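Local structure of zinc uptake regulation protein (Escherichia coli, 4MTE) at residues Thr97-Ile102 against Val136-His140; Ile16-Val22 against Phe69-Phe75; Leu87-Phe91 against Val109-Cys113. The protein represses zinc-uptake genes such as znuACB, binding their operator DNA as a Fur-family winged-helix regulator with zinc as cofactor. One frame throughout, in Å; residues are numbered along the deposited sequence.

Contact 1: Thr97-Ile102 against Val136-His140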
# COMPACT_ATOMS: atom_id res chain seq x y z
N THR D 97 -4.19 -17.62 -31.93
CA THR D 97 -3.09 -17.08 -31.14
C THR D 97 -3.00 -15.60 -31.49
O THR D 97 -3.39 -15.20 -32.58
CB THR D 97 -1.74 -17.76 -31.47
OG1 THR D 97 -0.72 -17.22 -30.63
CG2 THR D 97 -1.36 -17.55 -32.94
N SER D 98 -2.50 -14.79 -30.56
CA SER D 98 -2.43 -13.36 -30.79
C SER D 98 -1.31 -12.69 -30.02
O SER D 98 -0.88 -13.18 -28.97
CB SER D 98 -3.75 -12.70 -30.42
OG SER D 98 -3.97 -12.76 -29.02
N ALA D 99 -0.84 -11.57 -30.55
CA ALA D 99 0.13 -10.73 -29.88
C ALA D 99 -0.51 -9.36 -29.65
O ALA D 99 -1.04 -8.75 -30.58
CB ALA D 99 1.39 -10.60 -30.71
N MET D 100 -0.47 -8.90 -28.40
CA MET D 100 -1.05 -7.61 -28.05
C MET D 100 0.01 -6.52 -28.14
O MET D 100 1.08 -6.64 -27.54
CB MET D 100 -1.61 -7.66 -26.62
CG MET D 100 -2.73 -8.66 -26.45
SD MET D 100 -4.23 -8.16 -27.31
CE MET D 100 -5.22 -9.64 -27.14
N PHE D 101 -0.29 -5.47 -28.89
CA PHE D 101 0.59 -4.31 -28.96
C PHE D 101 -0.01 -3.19 -28.14
O PHE D 101 -1.13 -2.75 -28.40
CB PHE D 101 0.83 -3.89 -30.41
CG PHE D 101 1.67 -4.87 -31.17
CD1 PHE D 101 3.03 -4.65 -31.34
CD2 PHE D 101 1.11 -6.02 -31.70
CE1 PHE D 101 3.80 -5.55 -32.04
CE2 PHE D 101 1.89 -6.93 -32.39
CZ PHE D 101 3.23 -6.69 -32.56
N ILE D 102 0.75 -2.74 -27.15
CA ILE D 102 0.25 -1.88 -26.08
C ILE D 102 1.01 -0.56 -26.02
O ILE D 102 2.24 -0.55 -25.93
CB ILE D 102 0.43 -2.57 -24.70
CG1 ILE D 102 -0.28 -3.93 -24.68
CG2 ILE D 102 -0.07 -1.68 -23.56
CD1 ILE D 102 0.17 -4.83 -23.55
N VAL D 136 1.63 -16.16 -24.19
CA VAL D 136 1.36 -14.78 -23.82
C VAL D 136 2.38 -13.90 -24.53
O VAL D 136 3.56 -13.88 -24.17
CB VAL D 136 1.46 -14.57 -22.29
CG1 VAL D 136 1.18 -13.11 -21.93
CG2 VAL D 136 0.51 -15.50 -21.57
N ILE D 137 1.92 -13.18 -25.55
CA ILE D 137 2.77 -12.24 -26.27
C ILE D 137 2.19 -10.85 -26.11
O ILE D 137 1.10 -10.55 -26.60
CB ILE D 137 2.88 -12.59 -27.76
CG1 ILE D 137 3.02 -14.10 -27.95
CG2 ILE D 137 4.07 -11.85 -28.38
CD1 ILE D 137 1.70 -14.79 -28.25
N GLU D 138 2.93 -10.00 -25.41
CA GLU D 138 2.50 -8.63 -25.16
C GLU D 138 3.67 -7.69 -25.37
O GLU D 138 4.73 -7.84 -24.76
CB GLU D 138 1.96 -8.51 -23.73
CG GLU D 138 0.74 -9.39 -23.48
CD GLU D 138 0.25 -9.32 -22.05
OE1 GLU D 138 0.77 -8.49 -21.27
OE2 GLU D 138 -0.67 -10.10 -21.70
N ALA D 139 3.47 -6.72 -26.26
CA ALA D 139 4.51 -5.77 -26.63
C ALA D 139 4.17 -4.40 -26.07
O ALA D 139 3.02 -3.95 -26.16
CB ALA D 139 4.66 -5.71 -28.14
N HIS D 140 5.16 -3.75 -25.47
CA HIS D 140 5.00 -2.40 -24.93
C HIS D 140 5.81 -1.40 -25.73
O HIS D 140 6.89 -1.72 -26.22
CB HIS D 140 5.42 -2.37 -23.46
CG HIS D 140 4.50 -3.12 -22.56
ND1 HIS D 140 3.48 -2.51 -21.86
CD2 HIS D 140 4.44 -4.44 -22.25
CE1 HIS D 140 2.83 -3.42 -21.15
NE2 HIS D 140 3.39 -4.60 -21.37
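The carbonyl oxygen of Met-100 accepts the shortest hydrogen bond between these strands: Ala-139 N lies 2.7 Å from Met-100 O, with the N-H...O angle almost straight at 175°, and Glu-138 CA adds a weaker CA-H...O contact to the same oxygen. Strands 99-102 and 136-140 run parallel. Met-100 N gives to Ile-137 O at 2.9 Å. Ile-102 N gives to Ala-139 O at 2.8 Å, a bond bent to 144°. Side chains alternate between two faces. On one, the small methyl of Ala-139 lets the Phe-101 ring come close, with Phe-101 CD1 3.7 Å from Ala-139 CB, while Ile-137 CG2 rests against Ala-99 CB at 3.8 Å. On the other, Ile-102 and His-140 lie side by side and point the same way. With CG1 of Ile-102 beside its backbone N (chi1 -57°) and the chain extended beyond, Ile-102 CD1 arrives over one face of the imidazole, 4.1 Å from the His-140 ring centroid, as a CH-pi contact. Were Ile-102 an alanine, the face of the His-140 ring and Glu-138 CB would probably lose their apolar neighbour, opening a gap beside them. Ser-81 and Asp-104 bond the two ring nitrogens, while the apolar Ile-102 methyl meets a face of the ring rather than its polar edge. Strand 99-103 is the middle strand, flanked by 109-112 and 131-140; strand 76-79 packs against Met-100 and Ile-102, Met-121 of the second subunit against Phe-101 and Ala-139, and an antiparallel strand of that subunit continues the sheet from 136-140.

Contact 2: Ile16-Val22 against Phe69-Phe75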
# COMPACT_ATOMS: atom_id res chain seq x y z
N ILE D 16 -23.31 -16.92 -31.14
CA ILE D 16 -22.35 -17.97 -30.79
C ILE D 16 -22.71 -18.59 -29.44
O ILE D 16 -22.65 -19.81 -29.27
CB ILE D 16 -20.89 -17.46 -30.77
CG1 ILE D 16 -20.38 -17.29 -32.21
CG2 ILE D 16 -19.96 -18.43 -30.02
CD1 ILE D 16 -19.01 -16.65 -32.32
N CYS D 17 -23.07 -17.76 -28.47
CA CYS D 17 -23.50 -18.28 -27.17
C CYS D 17 -24.77 -19.11 -27.34
O CYS D 17 -24.92 -20.16 -26.71
CB CYS D 17 -23.73 -17.14 -26.18
SG CYS D 17 -22.20 -16.41 -25.58
N ALA D 18 -25.68 -18.64 -28.18
CA ALA D 18 -26.88 -19.41 -28.49
C ALA D 18 -26.52 -20.78 -29.08
O ALA D 18 -27.11 -21.79 -28.71
CB ALA D 18 -27.79 -18.65 -29.45
N GLN D 19 -25.54 -20.80 -29.98
CA GLN D 19 -25.10 -22.05 -30.59
C GLN D 19 -24.47 -23.02 -29.59
O GLN D 19 -24.57 -24.24 -29.75
CB GLN D 19 -24.11 -21.75 -31.73
CG GLN D 19 -24.76 -21.16 -32.97
CD GLN D 19 -23.76 -20.79 -34.05
OE1 GLN D 19 -22.65 -20.34 -33.75
NE2 GLN D 19 -24.14 -20.96 -35.30
N ARG D 20 -23.82 -22.49 -28.56
CA ARG D 20 -23.11 -23.31 -27.58
C ARG D 20 -23.99 -23.68 -26.39
O ARG D 20 -23.54 -24.40 -25.50
CB ARG D 20 -21.87 -22.58 -27.08
CG ARG D 20 -20.81 -22.33 -28.12
CD ARG D 20 -19.74 -21.42 -27.56
NE ARG D 20 -18.63 -21.23 -28.47
CZ ARG D 20 -17.71 -20.28 -28.34
NH1 ARG D 20 -17.77 -19.42 -27.33
NH2 ARG D 20 -16.72 -20.18 -29.23
N ASN D 21 -25.22 -23.18 -26.38
CA ASN D 21 -26.11 -23.36 -25.23
C ASN D 21 -25.47 -22.87 -23.94
O ASN D 21 -25.49 -23.57 -22.92
CB ASN D 21 -26.54 -24.83 -25.10
CG ASN D 21 -27.44 -25.27 -26.24
OD1 ASN D 21 -28.32 -24.53 -26.68
ND2 ASN D 21 -27.23 -26.50 -26.71
N VAL D 22 -24.88 -21.68 -24.00
CA VAL D 22 -24.43 -20.98 -22.80
C VAL D 22 -25.20 -19.67 -22.72
O VAL D 22 -25.64 -19.14 -23.75
CB VAL D 22 -22.91 -20.72 -22.82
CG1 VAL D 22 -22.15 -22.04 -22.84
CG2 VAL D 22 -22.52 -19.85 -24.01
N PHE D 69 -16.63 -15.63 -17.52
CA PHE D 69 -17.47 -16.17 -18.59
C PHE D 69 -16.97 -15.73 -19.97
O PHE D 69 -16.73 -16.57 -20.85
CB PHE D 69 -18.92 -15.72 -18.40
CG PHE D 69 -19.83 -16.10 -19.54
CD1 PHE D 69 -20.42 -17.35 -19.58
CD2 PHE D 69 -20.09 -15.22 -20.57
CE1 PHE D 69 -21.25 -17.71 -20.63
CE2 PHE D 69 -20.92 -15.57 -21.62
CZ PHE D 69 -21.50 -16.82 -21.64
N LEU D 70 -16.82 -14.43 -20.16
CA LEU D 70 -16.39 -13.86 -21.43
C LEU D 70 -15.01 -14.38 -21.84
O LEU D 70 -14.74 -14.59 -23.02
CB LEU D 70 -16.36 -12.33 -21.35
CG LEU D 70 -17.71 -11.66 -21.07
CD1 LEU D 70 -17.51 -10.19 -20.73
CD2 LEU D 70 -18.66 -11.83 -22.25
N LEU D 71 -14.15 -14.60 -20.85
CA LEU D 71 -12.82 -15.15 -21.10
C LEU D 71 -12.94 -16.60 -21.55
O LEU D 71 -12.28 -17.02 -22.50
CB LEU D 71 -11.97 -15.08 -19.84
CG LEU D 71 -11.36 -13.72 -19.52
CD1 LEU D 71 -10.92 -13.67 -18.06
CD2 LEU D 71 -10.19 -13.44 -20.45
N GLU D 72 -13.78 -17.35 -20.85
CA GLU D 72 -13.98 -18.76 -21.17
C GLU D 72 -14.56 -18.92 -22.57
O GLU D 72 -14.16 -19.82 -23.31
CB GLU D 72 -14.91 -19.40 -20.14
CG GLU D 72 -14.97 -20.92 -20.21
CD GLU D 72 -15.84 -21.53 -19.13
OE1 GLU D 72 -16.34 -20.77 -18.27
OE2 GLU D 72 -16.02 -22.76 -19.14
N GLN D 73 -15.50 -18.06 -22.94
CA GLN D 73 -16.11 -18.12 -24.27
C GLN D 73 -15.23 -17.46 -25.35
O GLN D 73 -15.55 -17.52 -26.54
CB GLN D 73 -17.51 -17.49 -24.26
CG GLN D 73 -18.49 -18.22 -23.35
CD GLN D 73 -18.59 -19.71 -23.65
OE1 GLN D 73 -18.61 -20.11 -24.82
NE2 GLN D 73 -18.65 -20.53 -22.61
N GLY D 74 -14.14 -16.83 -24.93
CA GLY D 74 -13.13 -16.34 -25.86
C GLY D 74 -13.42 -14.99 -26.48
O GLY D 74 -12.79 -14.61 -27.47
N PHE D 75 -14.35 -14.24 -25.90
CA PHE D 75 -14.70 -12.91 -26.39
C PHE D 75 -13.72 -11.86 -25.87
O PHE D 75 -13.56 -10.80 -26.47
CB PHE D 75 -16.12 -12.55 -25.96
CG PHE D 75 -17.15 -13.55 -26.38
CD1 PHE D 75 -17.02 -14.23 -27.58
CD2 PHE D 75 -18.23 -13.84 -25.57
CE1 PHE D 75 -17.96 -15.15 -27.98
CE2 PHE D 75 -19.17 -14.77 -25.96
CZ PHE D 75 -19.03 -15.43 -27.17
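Gln-73 reaches toward Arg-20 and Val-22, and each atom of its side chain meets something on the way. Its CB lies over one face of the Phe-75 ring, 3.6 Å above the plane and toward the rim, and CG lies 3.7 Å above one face of the Phe-69 ring, also offset toward its rim. A bend at chi2 (-54°) then turns the amide toward segment 16-22. There CD meets Val-22 CG2, NE2 lies 3.8 Å from Val-22 CG1, and OE1 accepts a bent hydrogen bond of 2.7 Å from Arg-20 NH1. The same NH1 gives a straighter bond (163°) of 3.0 Å to the backbone O of Gln-73, in the carbonyl plane and on a lone pair. An extended arginine suits this place because one nitrogen serves both oxygens of Gln-73. Deeper in, the compact thiol of Cys-17 meets the edges of two rings, SG being 3.5 Å from Phe-75 CE2 and 4.0 Å from Phe-69 CZ. Gly-74 takes the positive phi of a Schellman motif, which by itself favours glycine. The contact joins the C-terminal part of helix 6-20 to that of helix 60-72, probably the DNA-recognition helix, with helix 26-36 supplying Leu-32 to Phe-75 and Arg-28 to Phe-69 in a cation-pi contact.

Contact 3: Leu87-Phe91 against Val109-Cys113. With ZN (zinc ion), chain N.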
# COMPACT_ATOMS: atom_id res chain seq x y z
N LEU D 87 -11.44 -6.56 -25.28
CA LEU D 87 -12.28 -7.30 -26.21
C LEU D 87 -11.41 -7.93 -27.29
O LEU D 87 -10.42 -7.33 -27.73
CB LEU D 87 -13.30 -6.36 -26.85
CG LEU D 87 -14.33 -6.99 -27.79
CD1 LEU D 87 -15.27 -7.91 -27.03
CD2 LEU D 87 -15.10 -5.90 -28.52
N CYS D 88 -11.75 -9.15 -27.68
CA CYS D 88 -11.10 -9.80 -28.81
C CYS D 88 -11.80 -9.39 -30.10
O CYS D 88 -13.02 -9.52 -30.22
CB CYS D 88 -11.17 -11.32 -28.65
SG CYS D 88 -10.60 -12.21 -30.10
N HIS D 89 -11.04 -8.88 -31.06
CA HIS D 89 -11.58 -8.45 -32.34
C HIS D 89 -11.32 -9.52 -33.40
O HIS D 89 -11.26 -9.22 -34.59
CB HIS D 89 -10.96 -7.13 -32.77
CG HIS D 89 -11.19 -6.01 -31.81
ND1 HIS D 89 -12.29 -5.18 -31.87
CD2 HIS D 89 -10.46 -5.58 -30.75
CE1 HIS D 89 -12.23 -4.30 -30.89
NE2 HIS D 89 -11.13 -4.52 -30.20
N LEU D 90 -11.20 -10.77 -32.96
CA LEU D 90 -10.82 -11.87 -33.84
C LEU D 90 -11.49 -13.20 -33.46
O LEU D 90 -10.96 -14.26 -33.79
CB LEU D 90 -9.30 -12.08 -33.81
CG LEU D 90 -8.40 -10.91 -34.20
CD1 LEU D 90 -6.95 -11.28 -33.90
CD2 LEU D 90 -8.57 -10.56 -35.67
N PHE D 91 -12.62 -13.14 -32.77
CA PHE D 91 -13.29 -14.38 -32.34
C PHE D 91 -14.35 -14.84 -33.34
O PHE D 91 -15.00 -15.87 -33.13
CB PHE D 91 -13.88 -14.24 -30.93
CG PHE D 91 -15.00 -13.25 -30.81
CD1 PHE D 91 -16.25 -13.52 -31.34
CD2 PHE D 91 -14.82 -12.05 -30.13
CE1 PHE D 91 -17.28 -12.61 -31.22
CE2 PHE D 91 -15.85 -11.14 -30.01
CZ PHE D 91 -17.08 -11.42 -30.55
N VAL D 109 -4.65 -0.66 -27.33
CA VAL D 109 -4.01 -1.93 -27.65
C VAL D 109 -4.53 -2.53 -28.95
O VAL D 109 -5.71 -2.40 -29.28
CB VAL D 109 -4.18 -2.97 -26.51
CG1 VAL D 109 -3.60 -2.43 -25.21
CG2 VAL D 109 -5.65 -3.35 -26.34
N LYS D 110 -3.63 -3.18 -29.69
CA LYS D 110 -4.02 -3.88 -30.92
C LYS D 110 -3.75 -5.37 -30.81
O LYS D 110 -2.62 -5.79 -30.52
CB LYS D 110 -3.26 -3.30 -32.12
CG LYS D 110 -4.07 -2.31 -32.95
CD LYS D 110 -5.08 -2.99 -33.86
CE LYS D 110 -4.40 -3.68 -35.04
NZ LYS D 110 -5.38 -4.16 -36.06
N GLU D 111 -4.79 -6.18 -31.03
CA GLU D 111 -4.62 -7.62 -31.14
C GLU D 111 -4.28 -7.95 -32.59
O GLU D 111 -5.07 -7.69 -33.49
CB GLU D 111 -5.87 -8.40 -30.71
CG GLU D 111 -5.56 -9.89 -30.59
CD GLU D 111 -6.74 -10.80 -30.29
OE1 GLU D 111 -6.52 -12.01 -30.23
OE2 GLU D 111 -7.89 -10.36 -30.12
N GLU D 112 -3.09 -8.52 -32.80
CA GLU D 112 -2.64 -8.89 -34.13
C GLU D 112 -2.20 -10.35 -34.16
O GLU D 112 -1.40 -10.78 -33.33
CB GLU D 112 -1.50 -7.98 -34.58
CG GLU D 112 -1.78 -6.50 -34.34
CD GLU D 112 -1.07 -5.59 -35.32
OE1 GLU D 112 -1.14 -5.85 -36.54
OE2 GLU D 112 -0.45 -4.60 -34.88
N CYS D 113 -2.73 -11.10 -35.11
CA CYS D 113 -2.42 -12.52 -35.23
C CYS D 113 -0.95 -12.71 -35.58
O CYS D 113 -0.29 -11.80 -36.09
CB CYS D 113 -3.29 -13.17 -36.31
SG CYS D 113 -3.13 -14.96 -36.40
ZN ZN N . -8.39 -12.41 -29.79
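Cys-88 and Glu-111 meet at a zinc ion, which Cys-88 SG binds at 2.2 Å. The sulfur gets there because it stands anti to its own backbone N (chi1 172°), beside the carbonyl carbon. A thiolate is a strong, soft ligand for this metal, and an extended glutamate reaches the same ion from strand 109-112: Glu-111 OE1 lies 2.0 Å and OE2 2.1 Å from the zinc, a bidentate grip that fixes the carboxylate's rotation. The 3.3 Å between Cys-88 SG and Glu-111 OE2 is simply the spacing of two ligands on one ion. His-77 and His-96 complete the site, one of two zinc sites in the chain. The loop after strand 84-87 of the winged helix is thus joined through metal to the mixed sheet, an arrangement consistent with the regulatory zinc site of Fur-family proteins. At His-89 the backbone passes near the carboxylate without bonding to it. Leu-90 follows, and its N gives a weak hydrogen bond of 3.3 Å to Cys-88 SG, which would help spread the sulfur's negative charge. Its side chain comes at Glu-111 from the opposite direction, CD1 lying 3.6 Å from Glu-111 CD, so that an apolar branch shields the buried carboxylate; His-96 touches the same leucine. Phe-91, next in line, packs on Leu-9 and Gln-12 of helix 6-20, and its ring meets that of Phe-75.

In the fold
From the N terminus, contact 2 closes first: segment 69-75 returns to the end of helix 6-20 after helices 26-36 and 44-52, finishing the helical part of the DNA-binding region before the other contacts begin. Contacts 3 and 1 then cross, since 87-91 and 97-102 both open before 109-113 closes the first and 136-140 the second. Their segments 97-102 and 109-113 are neighbours in the mixed sheet, where Phe-101 O meets Lys-110 N and Ala-99 N meets Glu-112 O. Contact 2 joins contact 3 through Phe-75 O and Cys-88 N, whereas contacts 1 and 2 do not touch. Contact 3 thus bridges the two, its first segment following strand 84-87 of the winged helix and its second lying in the sheet that meets the other subunit.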